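Local coordinates for protein beta-agarase B (Zobellia galactanivorans, PDB 4ATF) that cleaves the beta-1,4-linkages between beta-D-galactose and 3,6-anhydro-alpha-L-galactose in agarose at random positions along the chain, with retention of anomeric configuration, at residues D45-E50 / W55-H60; N61-A64 / E70-R73; F198-V203 / V296-I301. The protein carries 1 engineered substitution. One frame throughout, in Å; residues are numbered along the deposited sequence.

Contact 1 of 3, residues D45-E50 / W55-H60; sequences DNKGSE and WDDFYH. With GAL (beta-D-galactopyranose), chain E; AAL (3,6-anhydro-alpha-L-galactopyranose), chain B.
A buried salt bridge between Lys47 and Asp57 joins the residues leading into helix 49-54 to the inverse gamma turn that follows strand 55-56, and so illustrates how a buried charge pair can help to hold a non-regular run of chain. The turn is centred on Asp57 and closed by a weak bond from Phe58 N to Asp56 O, 3.0 Å long. Lys47 reaches it with a chain folded at chi2 (-68°) and again at chi4 (-58°), which lays the methylenes beside the carboxylate: CG of Lys47 is 3.4 Å from Asp57 OD2, while NZ of Lys47 meets the same oxygen at 2.8 Å. The ammonium approaches from the anti side of OD2, away from OD1, which pairs instead with Arg73. NZ also donates to the backbone carbonyls of Ala44 and Ser76, and Phe51 adds a cation-pi contact. Replacing Lys47 by a methionine would probably leave Asp57 OD2 without its charged mate and the two carbonyls without their donor. Two residues on, Tyr59 carries the chain to the substrate: its OH donates to O2 of a galactose at 2.8 Å, with the sugar oxygen in the ring plane, while His60 CD2 lies over one face of the ring, toward its rim. A pinned loop ending in sugar-binding side chains is in keeping with the substrate cleft of a GH16 jelly roll.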
loop_
_atom_site.group_PDB
_atom_site.type_symbol
_atom_site.label_atom_id
_atom_site.label_comp_id
_atom_site.label_asym_id
_atom_site.label_seq_id
_atom_site.Cartn_x
_atom_site.Cartn_y
_atom_site.Cartn_z
ATOM N N ASP A 45 -15.151 7.470 -15.054
ATOM C CA ASP A 45 -16.504 6.942 -14.919
ATOM C C ASP A 45 -16.869 5.848 -15.964
ATOM O O ASP A 45 -18.027 5.397 -16.075
ATOM C CB ASP A 45 -17.493 8.088 -14.926
ATOM C CG ASP A 45 -17.537 8.821 -16.272
ATOM O OD1 ASP A 45 -16.612 8.647 -17.108
ATOM O OD2 ASP A 45 -18.498 9.589 -16.459
ATOM N N ASN A 46 -15.879 5.418 -16.735
ATOM C CA ASN A 46 -16.146 4.426 -17.787
ATOM C C ASN A 46 -14.822 3.793 -18.144
ATOM O O ASN A 46 -14.206 4.137 -19.134
ATOM C CB ASN A 46 -16.841 5.089 -18.982
ATOM C CG ASN A 46 -17.267 4.079 -20.026
ATOM O OD1 ASN A 46 -17.518 4.435 -21.157
ATOM N ND2 ASN A 46 -17.320 2.809 -19.649
ATOM N N LYS A 47 -14.365 2.884 -17.270
ATOM C CA LYS A 47 -12.990 2.419 -17.327
ATOM C C LYS A 47 -12.581 1.711 -18.607
ATOM O O LYS A 47 -11.425 1.842 -19.009
ATOM C CB LYS A 47 -12.676 1.517 -16.173
ATOM C CG LYS A 47 -12.678 2.226 -14.818
ATOM C CD LYS A 47 -11.498 3.250 -14.682
ATOM C CE LYS A 47 -11.107 3.503 -13.240
ATOM N NZ LYS A 47 -12.203 4.021 -12.328
ATOM N N GLY A 48 -13.459 0.867 -19.163
ATOM C CA GLY A 48 -13.167 0.149 -20.414
ATOM C C GLY A 48 -12.497 -1.195 -20.157
ATOM O O GLY A 48 -12.072 -1.460 -19.017
ATOM N N SER A 49 -12.392 -2.023 -21.204
ATOM C CA SER A 49 -11.969 -3.426 -21.078
ATOM C C SER A 49 -10.509 -3.638 -20.711
ATOM O O SER A 49 -10.170 -4.640 -20.046
ATOM C CB SER A 49 -12.283 -4.260 -22.330
ATOM O OG SER A 49 -11.679 -3.731 -23.487
ATOM N N GLU A 50 -9.629 -2.739 -21.134
ATOM C CA GLU A 50 -8.210 -2.950 -20.843
ATOM C C GLU A 50 -7.937 -2.832 -19.319
ATOM O O GLU A 50 -7.278 -3.677 -18.681
ATOM C CB GLU A 50 -7.353 -1.967 -21.642
ATOM C CG GLU A 50 -5.905 -2.402 -21.672
ATOM C CD GLU A 50 -5.212 -2.035 -22.972
ATOM O OE1 GLU A 50 -5.854 -1.375 -23.814
ATOM O OE2 GLU A 50 -4.012 -2.403 -23.111
ATOM N N TRP A 55 -8.129 -5.145 -13.323
ATOM C CA TRP A 55 -8.467 -4.464 -12.093
ATOM C C TRP A 55 -9.974 -4.304 -11.900
ATOM O O TRP A 55 -10.725 -4.163 -12.873
ATOM C CB TRP A 55 -7.846 -3.039 -12.067
ATOM C CG TRP A 55 -6.371 -3.083 -12.346
ATOM C CD1 TRP A 55 -5.751 -2.864 -13.548
ATOM C CD2 TRP A 55 -5.322 -3.335 -11.379
ATOM N NE1 TRP A 55 -4.349 -2.962 -13.393
ATOM C CE2 TRP A 55 -4.070 -3.293 -12.089
ATOM C CE3 TRP A 55 -5.316 -3.613 -9.996
ATOM C CZ2 TRP A 55 -2.812 -3.528 -11.453
ATOM C CZ3 TRP A 55 -4.060 -3.839 -9.344
ATOM C CH2 TRP A 55 -2.815 -3.791 -10.099
ATOM N N ASP A 56 -10.386 -4.219 -10.637
ATOM C CA ASP A 56 -11.728 -3.696 -10.285
ATOM C C ASP A 56 -11.527 -2.322 -9.644
ATOM O O ASP A 56 -10.562 -2.164 -8.826
ATOM C CB ASP A 56 -12.372 -4.634 -9.245
ATOM C CG ASP A 56 -13.825 -4.216 -8.890
ATOM O OD1 ASP A 56 -14.485 -3.460 -9.648
ATOM O OD2 ASP A 56 -14.290 -4.644 -7.823
ATOM N N ASP A 57 -12.383 -1.329 -9.954
ATOM C CA ASP A 57 -12.086 0.035 -9.445
ATOM C C ASP A 57 -12.762 0.289 -8.097
ATOM O O ASP A 57 -13.290 1.382 -7.816
ATOM C CB ASP A 57 -12.380 1.165 -10.475
ATOM C CG ASP A 57 -13.839 1.113 -11.064
ATOM O OD1 ASP A 57 -14.612 0.123 -10.782
ATOM O OD2 ASP A 57 -14.206 2.077 -11.831
ATOM N N PHE A 58 -12.657 -0.715 -7.205
ATOM C CA PHE A 58 -13.126 -0.529 -5.823
ATOM C C PHE A 58 -12.274 -1.355 -4.891
ATOM O O PHE A 58 -11.415 -2.124 -5.348
ATOM C CB PHE A 58 -14.634 -0.874 -5.661
ATOM C CG PHE A 58 -15.286 -0.127 -4.479
ATOM C CD1 PHE A 58 -15.527 1.235 -4.563
ATOM C CD2 PHE A 58 -15.583 -0.788 -3.273
ATOM C CE1 PHE A 58 -16.094 1.993 -3.490
ATOM C CE2 PHE A 58 -16.136 -0.055 -2.170
ATOM C CZ PHE A 58 -16.380 1.350 -2.286
ATOM N N TYR A 59 -12.498 -1.180 -3.593
ATOM C CA TYR A 59 -11.973 -2.096 -2.560
ATOM C C TYR A 59 -12.568 -3.507 -2.731
ATOM O O TYR A 59 -13.467 -3.688 -3.510
ATOM C CB TYR A 59 -12.274 -1.499 -1.196
ATOM C CG TYR A 59 -11.768 -2.290 -0.001
ATOM C CD1 TYR A 59 -10.367 -2.365 0.297
ATOM C CD2 TYR A 59 -12.684 -2.848 0.919
ATOM C CE1 TYR A 59 -9.901 -3.062 1.489
ATOM C CE2 TYR A 59 -12.214 -3.560 2.085
ATOM C CZ TYR A 59 -10.843 -3.650 2.344
ATOM O OH TYR A 59 -10.417 -4.341 3.481
ATOM N N HIS A 60 -12.039 -4.523 -2.038
ATOM C CA HIS A 60 -12.447 -5.886 -2.392
ATOM C C HIS A 60 -13.766 -6.325 -1.741
ATOM O O HIS A 60 -14.184 -7.433 -1.943
ATOM C CB HIS A 60 -11.317 -6.909 -2.270
ATOM C CG HIS A 60 -10.918 -7.282 -0.865
ATOM N ND1 HIS A 60 -9.957 -8.251 -0.610
ATOM C CD2 HIS A 60 -11.309 -6.807 0.349
ATOM C CE1 HIS A 60 -9.802 -8.372 0.703
ATOM N NE2 HIS A 60 -10.605 -7.504 1.309
HETATM C C1 GAL E . -11.855 -3.854 6.814
HETATM C C2 GAL E . -12.751 -5.022 6.366
HETATM C C3 GAL E . -14.242 -4.629 6.464
HETATM C C4 GAL E . -14.567 -4.052 7.860
HETATM C C5 GAL E . -13.565 -2.942 8.238
HETATM C C6 GAL E . -13.998 -2.464 9.609
HETATM O O2 GAL E . -12.420 -5.510 5.047
HETATM O O3 GAL E . -14.995 -5.812 6.312
HETATM O O4 GAL E . -14.321 -5.070 8.815
HETATM O O5 GAL E . -12.194 -3.450 8.170
HETATM O O6 GAL E . -13.154 -1.376 9.759
HETATM C C1 AAL B . -6.698 -2.549 7.332
HETATM C C2 AAL B . -7.696 -2.436 8.522
HETATM C C3 AAL B . -8.790 -3.540 8.343
HETATM C C4 AAL B . -9.498 -3.560 7.038
HETATM C C5 AAL B . -8.362 -3.847 6.083
HETATM C C6 AAL B . -7.787 -5.108 6.787
HETATM O O2 AAL B . -8.300 -1.144 8.510
HETATM O O3 AAL B . -8.120 -4.848 8.191
HETATM O O4 AAL B . -10.563 -4.443 6.832
HETATM O O5 AAL B . -7.359 -2.796 6.018
#

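Contact 2 of 3, residues N61-A64 / E70-R73; sequences NAWA and EWKR. With GAL (beta-D-galactopyranose), chain E; AAL (3,6-anhydro-alpha-L-galactopyranose), chain C.
Trp63 and Trp71 meet in the agarose-binding cleft of the GH16 jelly roll, where a stacking platform for sugar is itself backed by a second aromatic ring. The pair is an offset edge-to-face stack: the edge of Trp71 is directed at the face of Trp63, with the planes at 88° and the six-membered centroids 5.6 Å apart. On the opposite face of Trp63 lies a galactose, whose C5 stands 3.6 Å above the plane over the ring centre, the CH-pi geometry by which tryptophans commonly hold pyranoses. CG of Trp63 is anti to the backbone N (chi1 -175°), and this turn places the indole between sugar and Trp71. An Asx turn organises the approach: Asn61 OD1 accepts from Trp63 N at 2.8 Å, which holds the amide so that ND2 of Asn61 can donate to galactose O2 at 3.2 Å. Asp135 also bonds to this sugar.

The loop is tied to strand 69-71 through Ala64. Its O accepts from Trp71 N at 2.8 Å in a nearly straight bond (163°) that uses a lone pair, and the same oxygen sits above one face of the Trp71 indole, toward the rim. Trp71 is fixed at its far side by a bond from NE1 to Thr261 O. Trp63 O, by contrast, is buried with no hydrogen-bonding partner; it lies at the edge of the Trp71 ring, 3.5 Å from CE3.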
loop_
_atom_site.group_PDB
_atom_site.type_symbol
_atom_site.label_atom_id
_atom_site.label_comp_id
_atom_site.label_asym_id
_atom_site.label_seq_id
_atom_site.Cartn_x
_atom_site.Cartn_y
_atom_site.Cartn_z
ATOM N N ASN A 61 -14.414 -5.442 -0.974
ATOM C CA ASN A 61 -15.789 -5.675 -0.551
ATOM C C ASN A 61 -16.415 -4.305 -0.456
ATOM O O ASN A 61 -15.774 -3.333 -0.832
ATOM C CB ASN A 61 -15.869 -6.432 0.804
ATOM C CG ASN A 61 -15.134 -5.712 1.936
ATOM O OD1 ASN A 61 -15.355 -4.533 2.191
ATOM N ND2 ASN A 61 -14.257 -6.446 2.655
ATOM N N ALA A 62 -17.641 -4.206 0.047
ATOM C CA ALA A 62 -18.371 -2.913 0.005
ATOM C C ALA A 62 -17.899 -1.890 0.997
ATOM O O ALA A 62 -18.340 -0.735 0.940
ATOM C CB ALA A 62 -19.904 -3.139 0.190
ATOM N N TRP A 63 -16.975 -2.238 1.891
ATOM C CA TRP A 63 -16.546 -1.203 2.868
ATOM C C TRP A 63 -15.950 0.018 2.136
ATOM O O TRP A 63 -15.120 -0.182 1.213
ATOM C CB TRP A 63 -15.484 -1.785 3.789
ATOM C CG TRP A 63 -15.010 -0.896 4.925
ATOM C CD1 TRP A 63 -15.741 -0.338 5.909
ATOM C CD2 TRP A 63 -13.646 -0.571 5.184
ATOM N NE1 TRP A 63 -14.915 0.344 6.786
ATOM C CE2 TRP A 63 -13.617 0.188 6.377
ATOM C CE3 TRP A 63 -12.427 -0.944 4.566
ATOM C CZ2 TRP A 63 -12.415 0.641 6.956
ATOM C CZ3 TRP A 63 -11.180 -0.449 5.137
ATOM C CH2 TRP A 63 -11.196 0.329 6.290
ATOM N N ALA A 64 -16.308 1.232 2.580
ATOM C CA ALA A 64 -15.896 2.454 1.887
ATOM C C ALA A 64 -14.594 3.080 2.419
ATOM O O ALA A 64 -14.147 4.153 1.933
ATOM C CB ALA A 64 -17.060 3.506 1.912
ATOM N N GLU A 70 -14.123 7.958 1.846
ATOM C CA GLU A 70 -15.303 7.292 1.242
ATOM C C GLU A 70 -14.899 6.946 -0.188
ATOM O O GLU A 70 -14.884 7.838 -1.067
ATOM C CB GLU A 70 -16.538 8.209 1.320
ATOM C CG GLU A 70 -17.732 7.537 0.556
ATOM C CD GLU A 70 -19.016 8.385 0.624
ATOM O OE1 GLU A 70 -19.718 8.296 1.668
ATOM O OE2 GLU A 70 -19.325 9.121 -0.365
ATOM N N TRP A 71 -14.444 5.708 -0.407
ATOM C CA TRP A 71 -13.945 5.358 -1.720
ATOM C C TRP A 71 -15.041 5.453 -2.775
ATOM O O TRP A 71 -16.203 5.130 -2.506
ATOM C CB TRP A 71 -13.363 3.951 -1.757
ATOM C CG TRP A 71 -12.010 3.878 -1.007
ATOM C CD1 TRP A 71 -10.929 4.752 -1.105
ATOM C CD2 TRP A 71 -11.614 2.860 -0.107
ATOM N NE1 TRP A 71 -9.885 4.324 -0.305
ATOM C CE2 TRP A 71 -10.292 3.173 0.345
ATOM C CE3 TRP A 71 -12.246 1.698 0.388
ATOM C CZ2 TRP A 71 -9.582 2.335 1.264
ATOM C CZ3 TRP A 71 -11.523 0.874 1.305
ATOM C CH2 TRP A 71 -10.228 1.215 1.731
ATOM N N LYS A 72 -14.642 5.797 -4.005
ATOM C CA LYS A 72 -15.561 5.912 -5.177
ATOM C C LYS A 72 -14.908 5.327 -6.414
ATOM O O LYS A 72 -13.685 5.523 -6.656
ATOM C CB LYS A 72 -15.880 7.409 -5.413
ATOM C CG LYS A 72 -16.827 8.018 -4.356
ATOM C CD LYS A 72 -18.302 7.437 -4.500
ATOM C CE LYS A 72 -19.193 8.120 -3.495
ATOM N NZ LYS A 72 -20.605 7.633 -3.504
ATOM N N ARG A 73 -15.695 4.606 -7.216
ATOM C CA ARG A 73 -15.214 4.049 -8.499
ATOM C C ARG A 73 -14.688 5.160 -9.405
ATOM O O ARG A 73 -13.698 4.975 -10.060
ATOM C CB ARG A 73 -16.312 3.255 -9.238
ATOM C CG ARG A 73 -16.609 1.940 -8.512
ATOM C CD ARG A 73 -17.719 1.170 -9.178
ATOM N NE ARG A 73 -18.096 -0.033 -8.401
ATOM C CZ ARG A 73 -17.408 -1.159 -8.355
ATOM N NH1 ARG A 73 -16.268 -1.285 -9.033
ATOM N NH2 ARG A 73 -17.874 -2.182 -7.611
HETATM C C1 GAL E . -11.855 -3.854 6.814
HETATM C C2 GAL E . -12.751 -5.022 6.366
HETATM C C3 GAL E . -14.242 -4.629 6.464
HETATM C C4 GAL E . -14.567 -4.052 7.860
HETATM C C5 GAL E . -13.565 -2.942 8.238
HETATM C C6 GAL E . -13.998 -2.464 9.609
HETATM O O2 GAL E . -12.420 -5.510 5.047
HETATM O O3 GAL E . -14.995 -5.812 6.312
HETATM O O4 GAL E . -14.321 -5.070 8.815
HETATM O O5 GAL E . -12.194 -3.450 8.170
HETATM O O6 GAL E . -13.154 -1.376 9.759
HETATM C C1 AAL C . -16.181 -5.684 5.579
HETATM C C2 AAL C . -16.627 -7.124 5.135
HETATM C C3 AAL C . -18.071 -7.047 4.624
HETATM C C4 AAL C . -18.973 -6.481 5.668
HETATM C C5 AAL C . -18.547 -5.032 5.717
HETATM C C6 AAL C . -18.694 -4.771 4.209
HETATM O O2 AAL C . -16.587 -8.058 6.219
HETATM O O3 AAL C . -18.159 -6.008 3.621
HETATM O O4 AAL C . -20.351 -6.656 5.538
HETATM O O5 AAL C . -17.227 -4.911 6.304
#

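Contact 3 of 3, residues F198-V203 / V296-I301; sequences FHRFGV and VDWIRI. With NA (sodium ion), chain I.
Phe198 and Asp297 begin a series of contacts across one sheet of the GH16 beta-jelly-roll sandwich, in which strands 199-207 and 293-306 flank strand 111-118, each antiparallel to it. Because a strand lies between them, the two segments share no backbone hydrogen bonds; side chains of one strand reach across to the other. The Phe198 ring leans against the start of a classic beta bulge, its CE2 3.9 Å from Asp297 N, with ring and carboxylate planes 70° apart. In that bulge Asp297 and Trp298 both face Arg116. Asp297 also clasps a sodium ion twice, through O at 2.3 Å and OD1 at 2.4 Å. A chi1 of -175° swings CG of Asp297 beside its own carbonyl carbon, so that OD1 and O can chelate the same sodium; OD2 pairs with Arg116. A water molecule, Asn37 O, Gly81 O and Glu39 OE2 complete the site.

Two residues along, Arg200 lies against Trp298: its CD touches CH2 of the indole at 3.3 Å, close to the ring plane, so the aliphatic part of the arginine meets an edge and not a face. The chain then bends at chi3 (-79°) and brings the guanidinium toward that of Arg300. Glu114, on the central strand, is the shared counter-ion: OE2 pairs with Arg200 NH1 and OE1 with Arg300 NE. Arg300, extended from CG to NE, also donates to Ile17 O and Pro18 O. Sharing this carboxylate probably offsets the like charges where Arg200 NH1 and Arg300 NH2 lie 3.6 Å apart.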
loop_
_atom_site.group_PDB
_atom_site.type_symbol
_atom_site.label_atom_id
_atom_site.label_comp_id
_atom_site.label_asym_id
_atom_site.label_seq_id
_atom_site.Cartn_x
_atom_site.Cartn_y
_atom_site.Cartn_z
ATOM N N PHE A 198 9.098 10.117 -8.907
ATOM C CA PHE A 198 8.812 8.689 -8.898
ATOM C C PHE A 198 9.941 7.900 -8.287
ATOM O O PHE A 198 11.128 8.148 -8.590
ATOM C CB PHE A 198 8.538 8.168 -10.347
ATOM C CG PHE A 198 7.166 8.607 -10.869
ATOM C CD1 PHE A 198 7.018 9.887 -11.493
ATOM C CD2 PHE A 198 6.025 7.792 -10.694
ATOM C CE1 PHE A 198 5.766 10.352 -11.936
ATOM C CE2 PHE A 198 4.791 8.232 -11.174
ATOM C CZ PHE A 198 4.646 9.509 -11.761
ATOM N N HIS A 199 9.585 6.910 -7.476
ATOM C CA HIS A 199 10.559 5.949 -6.949
ATOM C C HIS A 199 9.998 4.537 -7.112
ATOM O O HIS A 199 8.774 4.312 -7.346
ATOM C CB HIS A 199 10.799 6.238 -5.436
ATOM C CG HIS A 199 11.484 7.553 -5.179
ATOM N ND1 HIS A 199 12.862 7.697 -5.183
ATOM C CD2 HIS A 199 10.989 8.777 -4.921
ATOM C CE1 HIS A 199 13.183 8.958 -4.947
ATOM N NE2 HIS A 199 12.059 9.638 -4.777
ATOM N N ARG A 200 10.875 3.562 -6.969
ATOM C CA ARG A 200 10.475 2.158 -7.091
ATOM C C ARG A 200 10.407 1.545 -5.702
ATOM O O ARG A 200 11.442 1.459 -5.022
ATOM C CB ARG A 200 11.535 1.389 -7.907
ATOM C CG ARG A 200 11.489 1.684 -9.423
ATOM C CD ARG A 200 12.118 0.527 -10.160
ATOM N NE ARG A 200 13.476 0.648 -10.073
ATOM C CZ ARG A 200 14.402 -0.248 -9.769
ATOM N NH1 ARG A 200 14.219 -1.528 -9.339
ATOM N NH2 ARG A 200 15.580 0.280 -9.880
ATOM N N PHE A 201 9.230 1.081 -5.293
ATOM C CA PHE A 201 9.025 0.445 -4.013
ATOM C C PHE A 201 8.642 -1.029 -4.258
ATOM O O PHE A 201 7.623 -1.294 -4.905
ATOM C CB PHE A 201 7.854 1.166 -3.289
ATOM C CG PHE A 201 8.065 2.640 -3.139
ATOM C CD1 PHE A 201 8.855 3.136 -2.110
ATOM C CD2 PHE A 201 7.501 3.524 -4.051
ATOM C CE1 PHE A 201 9.077 4.534 -1.936
ATOM C CE2 PHE A 201 7.669 4.931 -3.950
ATOM C CZ PHE A 201 8.450 5.477 -2.849
ATOM N N GLY A 202 9.411 -1.974 -3.699
ATOM C CA GLY A 202 9.163 -3.367 -3.974
ATOM C C GLY A 202 9.232 -4.192 -2.699
ATOM O O GLY A 202 9.793 -3.745 -1.650
ATOM N N VAL A 203 8.687 -5.405 -2.782
ATOM C CA VAL A 203 8.773 -6.359 -1.690
ATOM C C VAL A 203 8.994 -7.740 -2.285
ATOM O O VAL A 203 8.332 -8.120 -3.260
ATOM C CB VAL A 203 7.486 -6.400 -0.849
ATOM C CG1 VAL A 203 6.363 -7.120 -1.610
ATOM C CG2 VAL A 203 7.746 -7.103 0.498
ATOM N N VAL A 296 0.768 6.244 -10.360
ATOM C CA VAL A 296 1.532 4.996 -10.408
ATOM C C VAL A 296 1.898 4.785 -11.866
ATOM O O VAL A 296 1.023 4.640 -12.702
ATOM C CB VAL A 296 0.743 3.761 -9.840
ATOM C CG1 VAL A 296 1.521 2.452 -10.052
ATOM C CG2 VAL A 296 0.486 3.960 -8.362
ATOM N N ASP A 297 3.190 4.828 -12.190
ATOM C CA ASP A 297 3.651 4.628 -13.574
ATOM C C ASP A 297 3.488 3.139 -13.962
ATOM O O ASP A 297 3.013 2.819 -15.065
ATOM C CB ASP A 297 5.130 5.089 -13.680
ATOM C CG ASP A 297 5.688 5.029 -15.108
ATOM O OD1 ASP A 297 4.909 4.840 -16.063
ATOM O OD2 ASP A 297 6.928 5.165 -15.277
ATOM N N TRP A 298 3.852 2.231 -13.057
ATOM C CA TRP A 298 3.676 0.781 -13.326
ATOM C C TRP A 298 3.795 -0.056 -12.072
ATOM O O TRP A 298 4.278 0.411 -11.025
ATOM C CB TRP A 298 4.657 0.255 -14.428
ATOM C CG TRP A 298 6.166 0.708 -14.346
ATOM C CD1 TRP A 298 6.845 1.614 -15.188
ATOM C CD2 TRP A 298 7.161 0.193 -13.435
ATOM N NE1 TRP A 298 8.214 1.666 -14.823
ATOM C CE2 TRP A 298 8.419 0.818 -13.760
ATOM C CE3 TRP A 298 7.110 -0.722 -12.369
ATOM C CZ2 TRP A 298 9.613 0.529 -13.048
ATOM C CZ3 TRP A 298 8.286 -0.990 -11.646
ATOM C CH2 TRP A 298 9.525 -0.363 -11.999
ATOM N N ILE A 299 3.333 -1.290 -12.177
ATOM C CA ILE A 299 3.471 -2.263 -11.136
ATOM C C ILE A 299 3.861 -3.577 -11.817
ATOM O O ILE A 299 3.183 -4.026 -12.781
ATOM C CB ILE A 299 2.215 -2.363 -10.221
ATOM C CG1 ILE A 299 2.499 -3.365 -9.039
ATOM C CG2 ILE A 299 0.968 -2.707 -11.044
ATOM C CD1 ILE A 299 1.441 -3.239 -7.919
ATOM N N ARG A 300 5.001 -4.139 -11.400
ATOM C CA ARG A 300 5.535 -5.300 -12.084
ATOM C C ARG A 300 5.670 -6.407 -11.035
ATOM O O ARG A 300 5.973 -6.143 -9.850
ATOM C CB ARG A 300 6.860 -4.953 -12.797
ATOM C CG ARG A 300 8.075 -4.630 -11.848
ATOM C CD ARG A 300 9.206 -4.028 -12.759
ATOM N NE ARG A 300 10.422 -3.815 -11.943
ATOM C CZ ARG A 300 11.629 -4.332 -12.240
ATOM N NH1 ARG A 300 11.854 -5.031 -13.376
ATOM N NH2 ARG A 300 12.673 -4.082 -11.429
ATOM N N ILE A 301 5.422 -7.630 -11.477
ATOM C CA ILE A 301 5.282 -8.788 -10.619
ATOM C C ILE A 301 6.100 -9.940 -11.256
ATOM O O ILE A 301 5.950 -10.222 -12.453
ATOM C CB ILE A 301 3.792 -9.237 -10.560
ATOM C CG1 ILE A 301 2.923 -8.130 -9.888
ATOM C CG2 ILE A 301 3.707 -10.588 -9.857
ATOM C CD1 ILE A 301 1.470 -7.944 -10.494
HETATM NA NA NA I . 3.126 3.773 -17.202
HETATM O O HOH W 1 4.840 3.322 -18.816
#

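In the fold
The three contacts show chemistry changing with place in one jelly roll. Contacts 1 and 2, on the consecutive strands 55-56 and 69-71, are neighbours, about 12 Å apart between centres, and both reach the same galactose; Arg73 of contact 2 bridges to Asp56 as well as Asp57 of contact 1. Contact 1 is buried and ionic, whereas contact 2 is partly buried and mainly aromatic, as suits a cleft wall facing sugar. Contact 3 lies nearest the centre of the chain, is partly buried, and joins sheet strands distant in sequence around a metal and a carboxylate. It meets contact 1 where Trp55 CZ2 packs on Ile299 CG2 at 3.9 Å, but does not touch contact 2.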